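Long-range contacts in endoglucanase (Ganoderma lucidum, PDB 5D8Z), which probably cleaves internal beta-1,4-glycosidic bonds of cellulose and related glucans, as a glycoside hydrolase of family 5: residues H120-F125 and E164-P169; T228-D233 and N268-F273. One frame throughout, in Å; residues are numbered along the deposited sequence.

Contact 1: H120-F125 and E164-P169; sequences HNYARF and EPHDVP. With BGC (beta-D-glucopyranose), chain C.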
ATOM      1  N   HIS A 120      -2.063  -7.608  -2.911  1.00 33.64           N
ATOM      2  CA  HIS A 120      -0.757  -7.423  -3.530  1.00 33.35           C
ATOM      3  C   HIS A 120      -0.576  -8.218  -4.808  1.00 34.29           C
ATOM      4  O   HIS A 120       0.336  -9.003  -4.930  1.00 38.74           O
ATOM      5  CB  HIS A 120       0.303  -7.832  -2.536  1.00 34.96           C
ATOM      6  CG  HIS A 120       1.565  -7.043  -2.654  1.00 36.81           C
ATOM      7  ND1 HIS A 120       1.725  -5.808  -2.059  1.00 37.27           N
ATOM      8  CD2 HIS A 120       2.725  -7.308  -3.292  1.00 36.54           C
ATOM      9  CE1 HIS A 120       2.931  -5.346  -2.321  1.00 35.21           C
ATOM     10  NE2 HIS A 120       3.555  -6.234  -3.073  1.00 36.51           N
ATOM     11  N   ASN A 121      -1.423  -7.971  -5.794  1.00 36.27           N
ATOM     12  CA  ASN A 121      -1.449  -8.790  -6.995  1.00 33.10           C
ATOM     13  C   ASN A 121      -1.074  -8.195  -8.342  1.00 32.72           C
ATOM     14  O   ASN A 121      -1.126  -8.926  -9.323  1.00 34.31           O
ATOM     15  CB  ASN A 121      -2.809  -9.415  -7.119  1.00 31.61           C
ATOM     16  CG  ASN A 121      -2.848 -10.749  -6.483  1.00 30.90           C
ATOM     17  OD1 ASN A 121      -2.829 -11.761  -7.163  1.00 31.34           O
ATOM     18  ND2 ASN A 121      -2.825 -10.765  -5.174  1.00 29.11           N
ATOM     19  N   TYR A 122      -0.678  -6.921  -8.417  1.00 32.46           N
ATOM     20  CA  TYR A 122      -0.213  -6.341  -9.696  1.00 32.56           C
ATOM     21  C   TYR A 122      -1.296  -6.437 -10.769  1.00 32.01           C
ATOM     22  O   TYR A 122      -1.027  -6.672 -11.936  1.00 29.89           O
ATOM     23  CB  TYR A 122       1.064  -7.045 -10.161  1.00 31.68           C
ATOM     24  CG  TYR A 122       2.106  -7.077  -9.079  1.00 34.03           C
ATOM     25  CD1 TYR A 122       2.143  -8.115  -8.136  1.00 34.62           C
ATOM     26  CD2 TYR A 122       3.041  -6.036  -8.952  1.00 32.93           C
ATOM     27  CE1 TYR A 122       3.097  -8.124  -7.124  1.00 33.53           C
ATOM     28  CE2 TYR A 122       4.007  -6.057  -7.964  1.00 31.12           C
ATOM     29  CZ  TYR A 122       4.028  -7.100  -7.055  1.00 32.22           C
ATOM     30  OH  TYR A 122       4.976  -7.103  -6.064  1.00 34.13           O
ATOM     31  N   ALA A 123      -2.537  -6.288 -10.334  1.00 32.78           N
ATOM     32  CA  ALA A 123      -3.707  -6.374 -11.214  1.00 33.07           C
ATOM     33  C   ALA A 123      -3.841  -7.696 -11.933  1.00 31.50           C
ATOM     34  O   ALA A 123      -4.610  -7.802 -12.885  1.00 33.65           O
ATOM     35  CB  ALA A 123      -3.725  -5.221 -12.227  1.00 31.52           C
ATOM     36  N   ARG A 124      -3.132  -8.712 -11.468  1.00 30.52           N
ATOM     37  CA  ARG A 124      -3.173 -10.012 -12.126  1.00 30.03           C
ATOM     38  C   ARG A 124      -3.569 -11.152 -11.202  1.00 29.45           C
ATOM     39  O   ARG A 124      -3.630 -11.006  -9.981  1.00 29.14           O
ATOM     40  CB  ARG A 124      -1.824 -10.302 -12.728  1.00 30.12           C
ATOM     41  CG  ARG A 124      -1.524  -9.471 -13.938  1.00 30.17           C
ATOM     42  CD  ARG A 124      -0.045  -9.428 -14.191  1.00 30.17           C
ATOM     43  NE  ARG A 124       0.178  -8.824 -15.484  1.00 34.32           N
ATOM     44  CZ  ARG A 124       0.249  -7.522 -15.716  1.00 39.64           C
ATOM     45  NH1 ARG A 124       0.122  -6.641 -14.719  1.00 44.63           N
ATOM     46  NH2 ARG A 124       0.448  -7.089 -16.956  1.00 40.46           N
ATOM     47  N   PHE A 125      -3.857 -12.285 -11.826  1.00 31.86           N
ATOM     48  CA  PHE A 125      -4.076 -13.564 -11.145  1.00 33.22           C
ATOM     49  C   PHE A 125      -3.473 -14.643 -12.050  1.00 32.77           C
ATOM     50  O   PHE A 125      -3.916 -14.857 -13.181  1.00 29.24           O
ATOM     51  CB  PHE A 125      -5.575 -13.822 -10.915  1.00 33.43           C
ATOM     52  CG  PHE A 125      -5.851 -14.940  -9.946  1.00 33.37           C
ATOM     53  CD1 PHE A 125      -5.947 -14.685  -8.577  1.00 32.64           C
ATOM     54  CD2 PHE A 125      -6.006 -16.248 -10.395  1.00 31.07           C
ATOM     55  CE1 PHE A 125      -6.179 -15.720  -7.677  1.00 33.06           C
ATOM     56  CE2 PHE A 125      -6.242 -17.273  -9.509  1.00 31.03           C
ATOM     57  CZ  PHE A 125      -6.331 -17.013  -8.144  1.00 32.61           C
ATOM     58  N   GLU A 164       0.252  -1.952  -7.271  1.00 41.96           N
ATOM     59  CA  GLU A 164       1.110  -1.793  -8.463  1.00 38.80           C
ATOM     60  C   GLU A 164       0.691  -2.409  -9.800  1.00 36.45           C
ATOM     61  O   GLU A 164       1.436  -3.182 -10.388  1.00 41.93           O
ATOM     62  CB  GLU A 164       2.535  -2.201  -8.119  1.00 39.41           C
ATOM     63  CG  GLU A 164       3.222  -1.168  -7.260  1.00 43.32           C
ATOM     64  CD  GLU A 164       4.704  -1.450  -7.042  1.00 49.36           C
ATOM     65  OE1 GLU A 164       5.155  -2.548  -7.423  1.00 51.17           O
ATOM     66  OE2 GLU A 164       5.420  -0.566  -6.482  1.00 55.72           O
ATOM     67  N   PRO A 165      -0.470  -2.022 -10.318  1.00 35.70           N
ATOM     68  CA  PRO A 165      -0.763  -2.385 -11.698  1.00 35.38           C
ATOM     69  C   PRO A 165       0.345  -1.917 -12.636  1.00 36.92           C
ATOM     70  O   PRO A 165       0.902  -0.833 -12.455  1.00 40.36           O
ATOM     71  CB  PRO A 165      -2.042  -1.625 -12.015  1.00 35.56           C
ATOM     72  CG  PRO A 165      -2.628  -1.177 -10.703  1.00 35.67           C
ATOM     73  CD  PRO A 165      -1.567  -1.290  -9.655  1.00 37.77           C
ATOM     74  N   HIS A 166       0.681  -2.743 -13.610  1.00 35.99           N
ATOM     75  CA  HIS A 166       1.711  -2.409 -14.534  1.00 36.06           C
ATOM     76  C   HIS A 166       1.447  -3.128 -15.822  1.00 38.99           C
ATOM     77  O   HIS A 166       0.704  -4.093 -15.846  1.00 37.01           O
ATOM     78  CB  HIS A 166       3.062  -2.784 -13.988  1.00 37.90           C
ATOM     79  CG  HIS A 166       3.325  -4.253 -13.971  1.00 40.79           C
ATOM     80  ND1 HIS A 166       3.806  -4.933 -15.066  1.00 42.58           N
ATOM     81  CD2 HIS A 166       3.201  -5.167 -12.981  1.00 40.31           C
ATOM     82  CE1 HIS A 166       3.952  -6.208 -14.757  1.00 42.59           C
ATOM     83  NE2 HIS A 166       3.591  -6.376 -13.498  1.00 39.78           N
ATOM     84  N   ASP A 167       2.048  -2.609 -16.889  1.00 43.25           N
ATOM     85  CA  ASP A 167       1.841  -3.059 -18.268  1.00 45.60           C
ATOM     86  C   ASP A 167       0.405  -3.539 -18.571  1.00 45.52           C
ATOM     87  O   ASP A 167       0.186  -4.622 -19.150  1.00 45.91           O
ATOM     88  CB  ASP A 167       2.910  -4.090 -18.649  1.00 50.31           C
ATOM     89  CG  ASP A 167       4.345  -3.582 -18.373  1.00 54.68           C
ATOM     90  OD1 ASP A 167       4.749  -2.603 -19.037  1.00 56.03           O
ATOM     91  OD2 ASP A 167       5.058  -4.148 -17.496  1.00 53.51           O
ATOM     92  N   VAL A 168      -0.555  -2.704 -18.186  1.00 40.24           N
ATOM     93  CA  VAL A 168      -1.962  -2.907 -18.495  1.00 42.76           C
ATOM     94  C   VAL A 168      -2.288  -2.256 -19.820  1.00 45.42           C
ATOM     95  O   VAL A 168      -1.981  -1.086 -20.021  1.00 52.23           O
ATOM     96  CB  VAL A 168      -2.837  -2.219 -17.433  1.00 47.16           C
ATOM     97  CG1 VAL A 168      -4.328  -2.300 -17.766  1.00 46.39           C
ATOM     98  CG2 VAL A 168      -2.534  -2.822 -16.072  1.00 50.37           C
ATOM     99  N   PRO A 169      -2.927  -2.983 -20.736  1.00 47.38           N
ATOM    100  CA  PRO A 169      -3.128  -2.338 -22.052  1.00 46.18           C
ATOM    101  C   PRO A 169      -4.219  -1.246 -22.143  1.00 45.30           C
ATOM    102  O   PRO A 169      -4.041  -0.337 -22.919  1.00 44.40           O
ATOM    103  CB  PRO A 169      -3.420  -3.506 -22.987  1.00 43.44           C
ATOM    104  CG  PRO A 169      -3.836  -4.621 -22.101  1.00 47.19           C
ATOM    105  CD  PRO A 169      -3.184  -4.429 -20.770  1.00 47.31           C
TER
HETATM  106  C2  BGC C   2      10.022  -3.851  -9.196  1.00 80.07           C
HETATM  107  C3  BGC C   2       9.238  -3.924  -7.867  1.00 82.25           C
HETATM  108  C4  BGC C   2       8.859  -2.556  -7.327  1.00 76.48           C
HETATM  109  C5  BGC C   2       8.245  -1.681  -8.440  1.00 74.28           C
HETATM  110  C6  BGC C   2       8.101  -0.229  -7.990  1.00 72.61           C
HETATM  111  C1  BGC C   2       9.475  -2.843 -10.241  1.00 84.47           C
HETATM  112  O2  BGC C   2      10.027  -5.164  -9.768  1.00 64.47           O
HETATM  113  O3  BGC C   2       9.991  -4.549  -6.807  1.00 88.65           O
HETATM  114  O4  BGC C   2       8.029  -2.786  -6.163  1.00 68.78           O
HETATM  115  O5  BGC C   2       9.047  -1.619  -9.631  1.00 82.82           O
HETATM  116  O6  BGC C   2       8.913   0.656  -8.769  1.00 64.45           O
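The guanidinium of Arg124 lies flat on the ring of His166, planes 15° apart, with NH1 over the middle of the imidazole; His166 O sits at the guanidinium edge, while Glu164 O and the Asp167 carboxylate carbon lie at the rim of the imidazole. Both segments lie at the mouth of a TIM barrel: 120-125 follows strand 114-119 and ends in the short strand 124-125, and the loop 164-169 comes after strand 157-160. The Arg124 chain is extended from CG to NE (chi2 160°), which carries its guanidinium out to His166. There Arg124 NH1 reaches His166 O at 2.8 Å and NH2 at 3.2 Å, both from the same face of that carbonyl. NH1 also bonds to Tyr122 O, inside the type I' turn from Asn121 to Arg124. A leucine in place of Arg124 would probably leave both carbonyls without these donors and the imidazole without the flat group stacked on it from this segment. Asp167 OD2 accepts from His166 ND1, and Ser38 O from NE2, which fixes the ring's rotation; Trp202 stacks on it as well. Tyr122 runs alongside Glu164, whose OE2 is bonded to His235. Glu164 OE1 accepts from glucose O4 at 3.1 Å.

Contact 2: T228-D233 and N268-F273; sequences TNLIFD and NGRQAF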
ATOM      1  N   THR A 228     -15.941  11.548  -2.488  1.00 45.57           N
ATOM      2  CA  THR A 228     -15.533  11.570  -1.103  1.00 46.37           C
ATOM      3  C   THR A 228     -14.784  10.294  -0.751  1.00 45.78           C
ATOM      4  O   THR A 228     -15.260   9.180  -1.004  1.00 41.67           O
ATOM      5  CB  THR A 228     -16.754  11.696  -0.193  1.00 46.86           C
ATOM      6  OG1 THR A 228     -17.392  12.930  -0.499  1.00 49.36           O
ATOM      7  CG2 THR A 228     -16.359  11.644   1.295  1.00 44.89           C
ATOM      8  N   ASN A 229     -13.606  10.480  -0.167  1.00 45.16           N
ATOM      9  CA  ASN A 229     -12.836   9.371   0.368  1.00 44.55           C
ATOM     10  C   ASN A 229     -12.358   8.338  -0.653  1.00 44.18           C
ATOM     11  O   ASN A 229     -12.267   7.156  -0.346  1.00 46.72           O
ATOM     12  CB  ASN A 229     -13.645   8.718   1.490  1.00 40.69           C
ATOM     13  CG  ASN A 229     -13.492   9.471   2.783  1.00 39.56           C
ATOM     14  OD1 ASN A 229     -12.654  10.373   2.861  1.00 37.32           O
ATOM     15  ND2 ASN A 229     -14.244   9.089   3.810  1.00 37.03           N
ATOM     16  N   LEU A 230     -12.081   8.805  -1.860  1.00 38.91           N
ATOM     17  CA  LEU A 230     -11.485   7.990  -2.888  1.00 40.78           C
ATOM     18  C   LEU A 230     -10.187   8.702  -3.220  1.00 40.16           C
ATOM     19  O   LEU A 230     -10.195   9.798  -3.774  1.00 37.24           O
ATOM     20  CB  LEU A 230     -12.349   7.942  -4.145  1.00 41.83           C
ATOM     21  CG  LEU A 230     -13.793   7.491  -4.043  1.00 42.67           C
ATOM     22  CD1 LEU A 230     -14.410   7.576  -5.422  1.00 42.41           C
ATOM     23  CD2 LEU A 230     -13.885   6.077  -3.505  1.00 42.93           C
ATOM     24  N   ILE A 231      -9.076   8.075  -2.880  1.00 36.88           N
ATOM     25  CA  ILE A 231      -7.814   8.748  -2.875  1.00 35.57           C
ATOM     26  C   ILE A 231      -6.968   7.970  -3.847  1.00 37.43           C
ATOM     27  O   ILE A 231      -7.017   6.750  -3.855  1.00 39.84           O
ATOM     28  CB  ILE A 231      -7.203   8.676  -1.455  1.00 35.06           C
ATOM     29  CG1 ILE A 231      -8.194   9.228  -0.412  1.00 35.80           C
ATOM     30  CG2 ILE A 231      -5.829   9.349  -1.388  1.00 34.43           C
ATOM     31  CD1 ILE A 231      -8.519  10.708  -0.520  1.00 35.54           C
ATOM     32  N   PHE A 232      -6.210   8.664  -4.676  1.00 37.15           N
ATOM     33  CA  PHE A 232      -5.284   7.992  -5.558  1.00 40.31           C
ATOM     34  C   PHE A 232      -4.139   7.374  -4.781  1.00 40.85           C
ATOM     35  O   PHE A 232      -3.742   7.857  -3.751  1.00 43.37           O
ATOM     36  CB  PHE A 232      -4.810   8.942  -6.662  1.00 42.02           C
ATOM     37  CG  PHE A 232      -5.942   9.477  -7.467  1.00 43.58           C
ATOM     38  CD1 PHE A 232      -6.619   8.655  -8.350  1.00 47.14           C
ATOM     39  CD2 PHE A 232      -6.398  10.761  -7.278  1.00 45.77           C
ATOM     40  CE1 PHE A 232      -7.712   9.126  -9.071  1.00 50.84           C
ATOM     41  CE2 PHE A 232      -7.489  11.244  -8.000  1.00 49.44           C
ATOM     42  CZ  PHE A 232      -8.147  10.427  -8.898  1.00 48.92           C
ATOM     43  N   ASP A 233      -3.650   6.265  -5.302  1.00 46.25           N
ATOM     44  CA  ASP A 233      -2.689   5.400  -4.655  1.00 46.81           C
ATOM     45  C   ASP A 233      -1.479   5.508  -5.521  1.00 42.78           C
ATOM     46  O   ASP A 233      -1.534   5.150  -6.683  1.00 40.15           O
ATOM     47  CB  ASP A 233      -3.233   3.963  -4.711  1.00 56.50           C
ATOM     48  CG  ASP A 233      -2.413   2.966  -3.880  1.00 68.86           C
ATOM     49  OD1 ASP A 233      -1.359   3.369  -3.345  1.00 73.04           O
ATOM     50  OD2 ASP A 233      -2.831   1.770  -3.778  1.00 75.48           O
ATOM     51  N   ASN A 268      -7.799  19.920  -9.526  1.00 40.49           N
ATOM     52  CA  ASN A 268      -8.918  18.957  -9.638  1.00 38.91           C
ATOM     53  C   ASN A 268      -9.660  18.639  -8.354  1.00 39.49           C
ATOM     54  O   ASN A 268     -10.704  17.968  -8.404  1.00 41.70           O
ATOM     55  CB  ASN A 268      -8.462  17.660 -10.294  1.00 38.21           C
ATOM     56  CG  ASN A 268      -8.198  17.831 -11.784  1.00 37.92           C
ATOM     57  OD1 ASN A 268      -9.111  17.701 -12.612  1.00 33.66           O
ATOM     58  ND2 ASN A 268      -6.945  18.128 -12.133  1.00 36.35           N
ATOM     59  N   GLY A 269      -9.150  19.115  -7.212  1.00 39.60           N
ATOM     60  CA  GLY A 269      -9.846  18.955  -5.926  1.00 37.79           C
ATOM     61  C   GLY A 269      -9.788  17.533  -5.412  1.00 38.63           C
ATOM     62  O   GLY A 269     -10.717  17.031  -4.771  1.00 36.77           O
ATOM     63  N   ARG A 270      -8.666  16.898  -5.689  1.00 40.10           N
ATOM     64  CA  ARG A 270      -8.480  15.503  -5.397  1.00 46.28           C
ATOM     65  C   ARG A 270      -7.172  15.271  -4.648  1.00 47.66           C
ATOM     66  O   ARG A 270      -6.248  16.068  -4.725  1.00 51.77           O
ATOM     67  CB  ARG A 270      -8.495  14.696  -6.704  1.00 45.27           C
ATOM     68  CG  ARG A 270      -9.847  14.628  -7.379  1.00 46.39           C
ATOM     69  CD  ARG A 270     -10.979  14.175  -6.440  1.00 48.92           C
ATOM     70  NE  ARG A 270     -11.039  12.738  -6.162  1.00 52.40           N
ATOM     71  CZ  ARG A 270     -11.464  11.803  -7.022  1.00 54.90           C
ATOM     72  NH1 ARG A 270     -11.853  12.111  -8.267  1.00 56.21           N
ATOM     73  NH2 ARG A 270     -11.497  10.535  -6.639  1.00 55.13           N
ATOM     74  N   GLN A 271      -7.103  14.158  -3.938  1.00 47.16           N
ATOM     75  CA  GLN A 271      -5.941  13.840  -3.136  1.00 44.62           C
ATOM     76  C   GLN A 271      -5.298  12.537  -3.555  1.00 43.77           C
ATOM     77  O   GLN A 271      -5.949  11.668  -4.145  1.00 41.23           O
ATOM     78  CB  GLN A 271      -6.371  13.771  -1.684  1.00 41.67           C
ATOM     79  CG  GLN A 271      -6.734  15.144  -1.162  1.00 38.02           C
ATOM     80  CD  GLN A 271      -7.426  15.084   0.163  1.00 37.99           C
ATOM     81  OE1 GLN A 271      -8.409  14.369   0.345  1.00 40.97           O
ATOM     82  NE2 GLN A 271      -6.927  15.834   1.099  1.00 39.40           N
ATOM     83  N   ALA A 272      -4.008  12.418  -3.257  1.00 44.78           N
ATOM     84  CA  ALA A 272      -3.283  11.133  -3.378  1.00 42.73           C
ATOM     85  C   ALA A 272      -2.563  10.721  -2.101  1.00 40.78           C
ATOM     86  O   ALA A 272      -2.381  11.504  -1.191  1.00 37.07           O
ATOM     87  CB  ALA A 272      -2.297  11.192  -4.515  1.00 42.63           C
ATOM     88  N   PHE A 273      -2.134   9.469  -2.085  1.00 46.17           N
ATOM     89  CA  PHE A 273      -1.545   8.802  -0.914  1.00 45.88           C
ATOM     90  C   PHE A 273      -0.383   7.937  -1.403  1.00 46.00           C
ATOM     91  O   PHE A 273      -0.565   7.033  -2.211  1.00 49.65           O
ATOM     92  CB  PHE A 273      -2.603   7.909  -0.271  1.00 44.53           C
ATOM     93  CG  PHE A 273      -2.289   7.445   1.126  1.00 42.49           C
ATOM     94  CD1 PHE A 273      -3.336   7.091   1.973  1.00 39.59           C
ATOM     95  CD2 PHE A 273      -0.980   7.353   1.613  1.00 43.16           C
ATOM     96  CE1 PHE A 273      -3.089   6.657   3.266  1.00 40.01           C
ATOM     97  CE2 PHE A 273      -0.735   6.907   2.910  1.00 38.86           C
ATOM     98  CZ  PHE A 273      -1.783   6.560   3.731  1.00 37.92           C
TER
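Phe232 brings the rim of its ring to Arg270: Phe232 CE2 lies 3.8 Å from Arg270 CB, with CB near the ring plane, and CZ sits above one face of the guanidinium, toward its border. The two side chains cross at about a right angle and their flat groups are 40° apart, so this is an inclined approach rather than a flat stack. The arginine gets there by folding back on itself, bent at chi2 (-51°) and chi3 (-78°), and the fold carries Arg270 NH2 to Leu230 O at 3.2 Å. That bond is nearly straight at the hydrogen, though the donor stands well above the carbonyl plane.

Further along, the backbones pair as parallel strands. Phe232 N bonds to Gln271 O at 3.1 Å and Phe273 N to Phe232 O at 2.8 Å, so Phe232 is held by the residues before and after Ala272. On the face they share, Phe232 CB and Ala272 CB are 4.0 Å apart, and the ring of Phe208, and Leu217 from helix 213-218, meet Phe232. Ile231 CG2, anti to its own N, packs 3.7 Å from Phe273 CB; its CD1 lies beside the Gln271 chain, whose amide NE2 bonds to Asp301 O. Asp233 and Phe273 point to the other side, where both touch Leu196.

Just before the pairing, Gly269 closes helix 254-267 with a Schellman motif. Strand 230-235, that helix and strand 272-277 thus form one beta-alpha-beta crossover, the repeating element of the eight-stranded TIM barrel.

Overall arrangement
Both contacts belong to the same barrel, one at its mouth and one in its wall. Contact 1 ties together the segments that follow strands 114-119 and 157-160, while contact 2 pairs strands 230-235 and 272-277. Their centres are 20 Å apart and their nearest atoms about 6 Å, without touching. Of the two, contact 1 alone reaches the sugar pocket directly: besides the glucose it binds, Glu164 has its side chain about 6 Å from a second, whereas the side chain of Asp233 in contact 2 stays about 11 Å from a bound glucose. The strands of contact 2 run on to His235 and to Glu276, a pocket residue whose carboxylate lies close to that of Glu164.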